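Octaprenyl-diphosphate synthase (Roseobacter denitrificans, PDB 4JXN) probably makes all-trans-octaprenyl diphosphate, the side-chain precursor of isoprenoid quinones, by adding five isopentenyl units to farnesyl diphosphate with magnesium as cofactor. Local coordinates at residues A64-L68 and C69-G73; S138-V141 and L142-A146; H281-A284 and L285-H289. One frame throughout, in Å; residues are numbered along the deposited sequence.

Contact 1. Residues A64-L68 and C69-G73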
loop_
_atom_site.group_PDB
_atom_site.type_symbol
_atom_site.label_atom_id
_atom_site.label_comp_id
_atom_site.label_asym_id
_atom_site.label_seq_id
_atom_site.Cartn_x
_atom_site.Cartn_y
_atom_site.Cartn_z
ATOM N N ALA A 64 -4.192 -10.975 22.448
ATOM C CA ALA A 64 -4.496 -12.221 23.121
ATOM C C ALA A 64 -3.308 -13.156 23.007
ATOM O O ALA A 64 -2.921 -13.794 23.986
ATOM C CB ALA A 64 -5.722 -12.851 22.531
ATOM N N ALA A 65 -2.729 -13.224 21.811
ATOM C CA ALA A 65 -1.631 -14.146 21.556
ATOM C C ALA A 65 -0.382 -13.754 22.357
ATOM O O ALA A 65 0.347 -14.605 22.858
ATOM C CB ALA A 65 -1.319 -14.234 20.077
ATOM N N ALA A 66 -0.155 -12.461 22.487
ATOM C CA ALA A 66 0.981 -11.970 23.244
ATOM C C ALA A 66 0.835 -12.333 24.710
ATOM O O ALA A 66 1.756 -12.880 25.312
ATOM C CB ALA A 66 1.107 -10.467 23.076
ATOM N N HIS A 67 -0.326 -12.031 25.282
ATOM C CA HIS A 67 -0.581 -12.338 26.692
ATOM C C HIS A 67 -0.523 -13.843 26.945
ATOM O O HIS A 67 0.082 -14.305 27.917
ATOM C CB HIS A 67 -1.928 -11.777 27.136
ATOM C CG HIS A 67 -1.957 -10.281 27.252
ATOM N ND1 HIS A 67 -1.095 -9.577 28.065
ATOM C CD2 HIS A 67 -2.763 -9.359 26.673
ATOM C CE1 HIS A 67 -1.357 -8.286 27.970
ATOM N NE2 HIS A 67 -2.366 -8.128 27.135
ATOM N N LEU A 68 -1.121 -14.613 26.046
ATOM C CA LEU A 68 -1.070 -16.064 26.166
ATOM C C LEU A 68 0.364 -16.587 26.333
ATOM O O LEU A 68 0.584 -17.573 27.033
ATOM C CB LEU A 68 -1.746 -16.717 24.962
ATOM C CG LEU A 68 -1.734 -18.244 24.857
ATOM C CD1 LEU A 68 -2.411 -18.923 26.038
ATOM C CD2 LEU A 68 -2.400 -18.640 23.555
ATOM N N CYS A 69 1.328 -15.930 25.693
ATOM C CA CYS A 69 2.736 -16.344 25.770
ATOM C C CYS A 69 3.561 -15.545 26.802
ATOM O O CYS A 69 4.791 -15.615 26.810
ATOM C CB CYS A 69 3.371 -16.234 24.380
ATOM S SG CYS A 69 2.535 -17.203 23.098
ATOM N N GLY A 70 2.880 -14.782 27.654
ATOM C CA GLY A 70 3.515 -14.073 28.764
ATOM C C GLY A 70 4.320 -12.827 28.426
ATOM O O GLY A 70 5.279 -12.507 29.126
ATOM N N TYR A 71 3.929 -12.107 27.378
ATOM C CA TYR A 71 4.653 -10.905 26.959
ATOM C C TYR A 71 4.398 -9.723 27.895
ATOM O O TYR A 71 3.250 -9.311 28.092
ATOM C CB TYR A 71 4.259 -10.504 25.536
ATOM C CG TYR A 71 5.029 -9.312 24.983
ATOM C CD1 TYR A 71 6.418 -9.351 24.853
ATOM C CD2 TYR A 71 4.370 -8.149 24.585
ATOM C CE1 TYR A 71 7.127 -8.265 24.349
ATOM C CE2 TYR A 71 5.072 -7.067 24.067
ATOM C CZ TYR A 71 6.449 -7.127 23.955
ATOM O OH TYR A 71 7.140 -6.044 23.445
ATOM N N ASP A 72 5.480 -9.178 28.451
ATOM C CA ASP A 72 5.413 -7.981 29.290
ATOM C C ASP A 72 5.337 -6.712 28.445
ATOM O O ASP A 72 4.423 -5.911 28.621
ATOM C CB ASP A 72 6.636 -7.895 30.213
ATOM C CG ASP A 72 6.629 -8.952 31.309
ATOM O OD1 ASP A 72 5.540 -9.277 31.834
ATOM O OD2 ASP A 72 7.722 -9.447 31.657
ATOM N N GLY A 73 6.291 -6.564 27.521
ATOM C CA GLY A 73 6.566 -5.305 26.802
ATOM C C GLY A 73 5.439 -4.562 26.087
ATOM O O GLY A 73 4.259 -4.888 26.258
#

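Contact 2. Residues S138-V141 and L142-A146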
loop_
_atom_site.group_PDB
_atom_site.type_symbol
_atom_site.label_atom_id
_atom_site.label_comp_id
_atom_site.label_asym_id
_atom_site.label_seq_id
_atom_site.Cartn_x
_atom_site.Cartn_y
_atom_site.Cartn_z
ATOM N N SER A 138 11.706 -6.021 15.364
ATOM C CA SER A 138 11.692 -7.458 15.061
ATOM C C SER A 138 11.548 -7.728 13.573
ATOM O O SER A 138 10.510 -7.440 12.951
ATOM C CB SER A 138 10.582 -8.176 15.841
ATOM O OG SER A 138 10.476 -9.536 15.427
ATOM N N LEU A 139 12.599 -8.302 13.003
ATOM C CA LEU A 139 12.602 -8.590 11.586
ATOM C C LEU A 139 11.656 -9.750 11.300
ATOM O O LEU A 139 10.939 -9.744 10.290
ATOM C CB LEU A 139 14.020 -8.863 11.108
ATOM C CG LEU A 139 14.900 -7.612 11.174
ATOM C CD1 LEU A 139 16.374 -7.977 11.326
ATOM C CD2 LEU A 139 14.674 -6.745 9.943
ATOM N N ARG A 140 11.644 -10.717 12.218
ATOM C CA ARG A 140 10.751 -11.868 12.117
ATOM C C ARG A 140 9.282 -11.472 11.923
ATOM O O ARG A 140 8.618 -12.012 11.034
ATOM C CB ARG A 140 10.880 -12.757 13.350
ATOM C CG ARG A 140 10.125 -14.074 13.235
ATOM C CD ARG A 140 11.033 -15.288 13.167
ATOM N NE ARG A 140 10.362 -16.435 13.769
ATOM C CZ ARG A 140 10.253 -16.618 15.080
ATOM N NH1 ARG A 140 10.793 -15.742 15.910
ATOM N NH2 ARG A 140 9.622 -17.675 15.561
ATOM N N VAL A 141 8.767 -10.545 12.744
ATOM C CA VAL A 141 7.341 -10.140 12.616
ATOM C C VAL A 141 7.112 -9.358 11.325
ATOM O O VAL A 141 6.008 -9.364 10.762
ATOM C CB VAL A 141 6.768 -9.300 13.807
ATOM C CG1 VAL A 141 7.110 -9.922 15.156
ATOM C CG2 VAL A 141 7.188 -7.841 13.746
ATOM N N LEU A 142 8.155 -8.657 10.890
ATOM C CA LEU A 142 8.120 -7.877 9.659
ATOM C C LEU A 142 8.027 -8.824 8.497
ATOM O O LEU A 142 7.232 -8.616 7.575
ATOM C CB LEU A 142 9.377 -7.004 9.530
ATOM C CG LEU A 142 9.307 -5.714 10.354
ATOM C CD1 LEU A 142 10.681 -5.175 10.732
ATOM C CD2 LEU A 142 8.504 -4.673 9.582
ATOM N N ASP A 143 8.836 -9.878 8.542
ATOM C CA ASP A 143 8.735 -10.918 7.543
ATOM C C ASP A 143 7.320 -11.467 7.520
ATOM O O ASP A 143 6.724 -11.590 6.460
ATOM C CB ASP A 143 9.713 -12.056 7.802
ATOM C CG ASP A 143 10.010 -12.874 6.547
ATOM O OD1 ASP A 143 10.390 -12.284 5.511
ATOM O OD2 ASP A 143 9.875 -14.113 6.598
ATOM N N ILE A 144 6.797 -11.785 8.697
ATOM C CA ILE A 144 5.478 -12.406 8.811
ATOM C C ILE A 144 4.412 -11.500 8.196
ATOM O O ILE A 144 3.643 -11.939 7.355
ATOM C CB ILE A 144 5.174 -12.767 10.279
ATOM C CG1 ILE A 144 6.072 -13.949 10.698
ATOM C CG2 ILE A 144 3.703 -13.117 10.466
ATOM C CD1 ILE A 144 6.102 -14.223 12.182
ATOM N N LEU A 145 4.414 -10.233 8.577
ATOM C CA LEU A 145 3.451 -9.271 8.047
ATOM C C LEU A 145 3.736 -8.852 6.600
ATOM O O LEU A 145 2.810 -8.436 5.884
ATOM C CB LEU A 145 3.377 -8.032 8.957
ATOM C CG LEU A 145 2.595 -8.268 10.261
ATOM C CD1 LEU A 145 2.864 -7.143 11.246
ATOM C CD2 LEU A 145 1.094 -8.431 10.011
ATOM N N ALA A 146 4.999 -8.935 6.172
ATOM C CA ALA A 146 5.338 -8.649 4.767
ATOM C C ALA A 146 4.804 -9.756 3.880
ATOM O O ALA A 146 4.183 -9.484 2.860
ATOM C CB ALA A 146 6.837 -8.485 4.565
#

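Contact 3. Residues H281-A284 and L285-H289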
loop_
_atom_site.group_PDB
_atom_site.type_symbol
_atom_site.label_atom_id
_atom_site.label_comp_id
_atom_site.label_asym_id
_atom_site.label_seq_id
_atom_site.Cartn_x
_atom_site.Cartn_y
_atom_site.Cartn_z
ATOM N N HIS A 281 -34.745 -19.133 -7.311
ATOM C CA HIS A 281 -34.322 -20.331 -8.017
ATOM C C HIS A 281 -32.924 -20.786 -7.576
ATOM O O HIS A 281 -32.728 -21.973 -7.318
ATOM C CB HIS A 281 -34.367 -20.123 -9.528
ATOM C CG HIS A 281 -34.143 -21.381 -10.304
ATOM N ND1 HIS A 281 -34.957 -22.487 -10.177
ATOM C CD2 HIS A 281 -33.183 -21.721 -11.192
ATOM C CE1 HIS A 281 -34.506 -23.454 -10.953
ATOM N NE2 HIS A 281 -33.420 -23.021 -11.568
ATOM N N ALA A 282 -31.983 -19.844 -7.471
ATOM C CA ALA A 282 -30.631 -20.105 -6.915
ATOM C C ALA A 282 -30.700 -20.773 -5.554
ATOM O O ALA A 282 -30.038 -21.784 -5.317
ATOM C CB ALA A 282 -29.836 -18.812 -6.809
ATOM N N ILE A 283 -31.508 -20.206 -4.658
ATOM C CA ILE A 283 -31.663 -20.742 -3.301
ATOM C C ILE A 283 -32.249 -22.159 -3.327
ATOM O O ILE A 283 -31.821 -23.030 -2.574
ATOM C CB ILE A 283 -32.523 -19.797 -2.414
ATOM C CG1 ILE A 283 -31.738 -18.511 -2.108
ATOM C CG2 ILE A 283 -32.923 -20.466 -1.103
ATOM C CD1 ILE A 283 -32.551 -17.415 -1.456
ATOM N N ALA A 284 -33.238 -22.382 -4.184
ATOM C CA ALA A 284 -33.795 -23.721 -4.378
ATOM C C ALA A 284 -32.714 -24.736 -4.792
ATOM O O ALA A 284 -32.695 -25.858 -4.300
ATOM C CB ALA A 284 -34.899 -23.684 -5.427
ATOM N N LEU A 285 -31.841 -24.333 -5.721
ATOM C CA LEU A 285 -30.749 -25.179 -6.196
ATOM C C LEU A 285 -29.732 -25.458 -5.084
ATOM O O LEU A 285 -29.187 -26.558 -5.006
ATOM C CB LEU A 285 -30.056 -24.566 -7.428
ATOM C CG LEU A 285 -30.936 -24.406 -8.677
ATOM C CD1 LEU A 285 -30.164 -23.753 -9.809
ATOM C CD2 LEU A 285 -31.528 -25.736 -9.117
ATOM N N LEU A 286 -29.505 -24.482 -4.208
ATOM C CA LEU A 286 -28.601 -24.685 -3.061
ATOM C C LEU A 286 -29.148 -25.768 -2.188
ATOM O O LEU A 286 -28.417 -26.697 -1.809
ATOM C CB LEU A 286 -28.441 -23.425 -2.197
ATOM C CG LEU A 286 -27.771 -22.213 -2.845
ATOM C CD1 LEU A 286 -27.563 -21.101 -1.827
ATOM C CD2 LEU A 286 -26.454 -22.611 -3.483
ATOM N N HIS A 287 -30.435 -25.641 -1.859
ATOM C CA HIS A 287 -31.102 -26.620 -0.986
ATOM C C HIS A 287 -31.160 -27.989 -1.657
ATOM O O HIS A 287 -30.830 -29.003 -1.042
ATOM C CB HIS A 287 -32.503 -26.145 -0.579
ATOM C CG HIS A 287 -32.487 -24.965 0.340
ATOM N ND1 HIS A 287 -31.834 -24.979 1.553
ATOM C CD2 HIS A 287 -33.015 -23.726 0.212
ATOM C CE1 HIS A 287 -31.971 -23.804 2.138
ATOM N NE2 HIS A 287 -32.683 -23.025 1.344
ATOM N N LYS A 288 -31.532 -27.994 -2.933
ATOM C CA LYS A 288 -31.612 -29.210 -3.751
ATOM C C LYS A 288 -30.343 -30.024 -3.635
ATOM O O LYS A 288 -30.391 -31.245 -3.576
ATOM C CB LYS A 288 -31.830 -28.818 -5.213
ATOM C CG LYS A 288 -32.063 -29.954 -6.190
ATOM C CD LYS A 288 -32.133 -29.393 -7.609
ATOM C CE LYS A 288 -32.486 -30.450 -8.643
ATOM N NZ LYS A 288 -31.513 -31.578 -8.694
ATOM N N HIS A 289 -29.211 -29.329 -3.591
ATOM C CA HIS A 289 -27.909 -29.966 -3.605
ATOM C C HIS A 289 -27.206 -29.962 -2.252
ATOM O O HIS A 289 -25.999 -30.175 -2.204
ATOM C CB HIS A 289 -27.012 -29.262 -4.636
ATOM C CG HIS A 289 -27.463 -29.437 -6.046
ATOM N ND1 HIS A 289 -27.701 -30.676 -6.601
ATOM C CD2 HIS A 289 -27.706 -28.532 -7.023
ATOM C CE1 HIS A 289 -28.078 -30.526 -7.857
ATOM N NE2 HIS A 289 -28.090 -29.235 -8.137
#

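Contact 1. Residues A64-L68 and C69-G73
Y71 meets A66 just past the last turn of helix 57-68, and the backbone hydrogen bonds around this pair form a Schellman motif. Y71 N donates to A66 O over 3.1 Å in a fairly straight bond (164° at the hydrogen), coming from above the carbonyl plane. Inside that closure G70 N reaches H67 O at 2.9 Å, from still farther above its carbonyl plane. C69 N keeps a longer bond of 3.3 Å to A65 O and adds a weak one to A66 O, which thus receives two donors. G70 is the C-prime residue; its phi of 75° suits glycine, which has no side chain to strain in this backbone conformation.

The apolar part is the contact that a Schellman motif makes between C3 and C'', here A66 and Y71: Y71 CB lies 4.0 Å from A66 CB. Alanine's lone methyl is enough to make this contact. With CG anti to the backbone N (chi1 -176°), the tyrosine ring leads away from the helix, toward I195 and A196 of helix 170-196. G73 N sits over the centre of that ring, 3.5 Å above its plane, and Y71 OH is hydrogen-bonded to F75 N.

Other side chains serve other neighbours. H67 NE2 is hydrogen-bonded to D22 OD2, and its ring meets H76 edge-to-face; L68 packs on V318 and K319, and C69, just after the helix, on A196 and A198.

Chemically, then, backbone bonds end the helix by giving A65 O, A66 O and H67 O donors from the turn, leaving the side chains to join it to surrounding helices.

Contact 2. Residues S138-V141 and L142-A146
L142 bends back over the start of its own helix, its CD1 lying 3.2 Å from S138 O and its CB touching L139 O. The isobutyl group takes this course because CG stands anti to the carbonyl carbon (chi1 -80°), beside the backbone N. Its CD1 also makes a loose apolar contact with L139 CD2 at 4.4 Å. Two residues farther on, I144 does much the same: its CG1 approaches R140 O to 3.2 Å, and its CD1 lies beside R140 CG.

Beneath the side chains run the backbone bonds of the first helical turns. D143 N donates to L139 O at 2.7 Å, nearly in line with the carbonyl; I144 N and L145 N bind R140 O and V141 O, whereas the bond from L142 N to S138 O is weak. S138 is the N-cap of helix 139-162: its OG accepts from V141 N in a straight but weak bond of 3.3 Å, a role for which a short hydroxyl side chain is well suited, since it can turn back to a first-turn N-H.

Farther out, branched V141 fills a buried place between L79 of helix 75-94 and V194 of helix 170-196, I144 packs on E190 and V191 of the latter, and D143 OD2 makes a weak hydrogen bond to N147 ND2. L139, L142, D143 and A146 also reach the second subunit, packing respectively on its L139, F130, V134 and F130.

Contact 3. Residues H281-A284 and L285-H289
H281 lays one face of its imidazole against L285, four residues on in helix 278-288. L285 CG lies 4.3 Å from the ring centroid and 19° off the ring normal, a CH-pi contact, and L285 CD1 comes to 3.8 Å from H281 NE2. The ring is brought there by CG standing anti to the backbone N (chi1 -171°), and its flat shape suits a place against a branched leucine. Were L285 replaced by an alanine, the imidazole face is likely to lose its apolar cover and a gap to open toward F264 and W265 of helix 259-270, on which the leucine packs.

A282 is small and buried, as suits a close approach to W265 of that same helix. Its carbonyl O accepts from L286 N at 3.0 Å and is also approached by L286 CG, while the leucine side chain goes on to A291 and L292 of helix 291-309.

I283 runs alongside H287, both pointing the same way. I283 CG2 is 3.5 Å from both H287 CD2 and H287 NE2, and the ring carbon CD2 comes 3.1 Å from I283 O.

A284, exposed, uses its carbonyl O to receive K288 N at 2.8 Å.

All of these are i to i+4 contacts within one helix, set between helices 259-270 and 291-309. Their chemistry is mainly apolar, laid over regular backbone bonds: A282, L285 and L286 pack against the neighbouring helices, H281 offers a face to L285, and H287 lies alongside I283, so both imidazoles meet aliphatic groups of their own helix.

Contacts 1, 2 and 3 follow one another along an all-helical chain with no strands. Contacts 1 and 2 are neighbours, their centres about 17 Å apart and their nearest atoms about 9 Å, on one side of the chain's centre. The turn after helix 57-68 and the start of helix 139-162 both lean on the end of helix 170-196 and on helix 75-94, tying neighbouring helices together on the side where contact 2 meets the second subunit. Contact 3, on helix 278-288, lies on the opposite side, its centre about 46 Å from that of contact 1 and 44 Å from that of contact 2. There it packs between helices 259-270 and 291-309, untouched by the other chain.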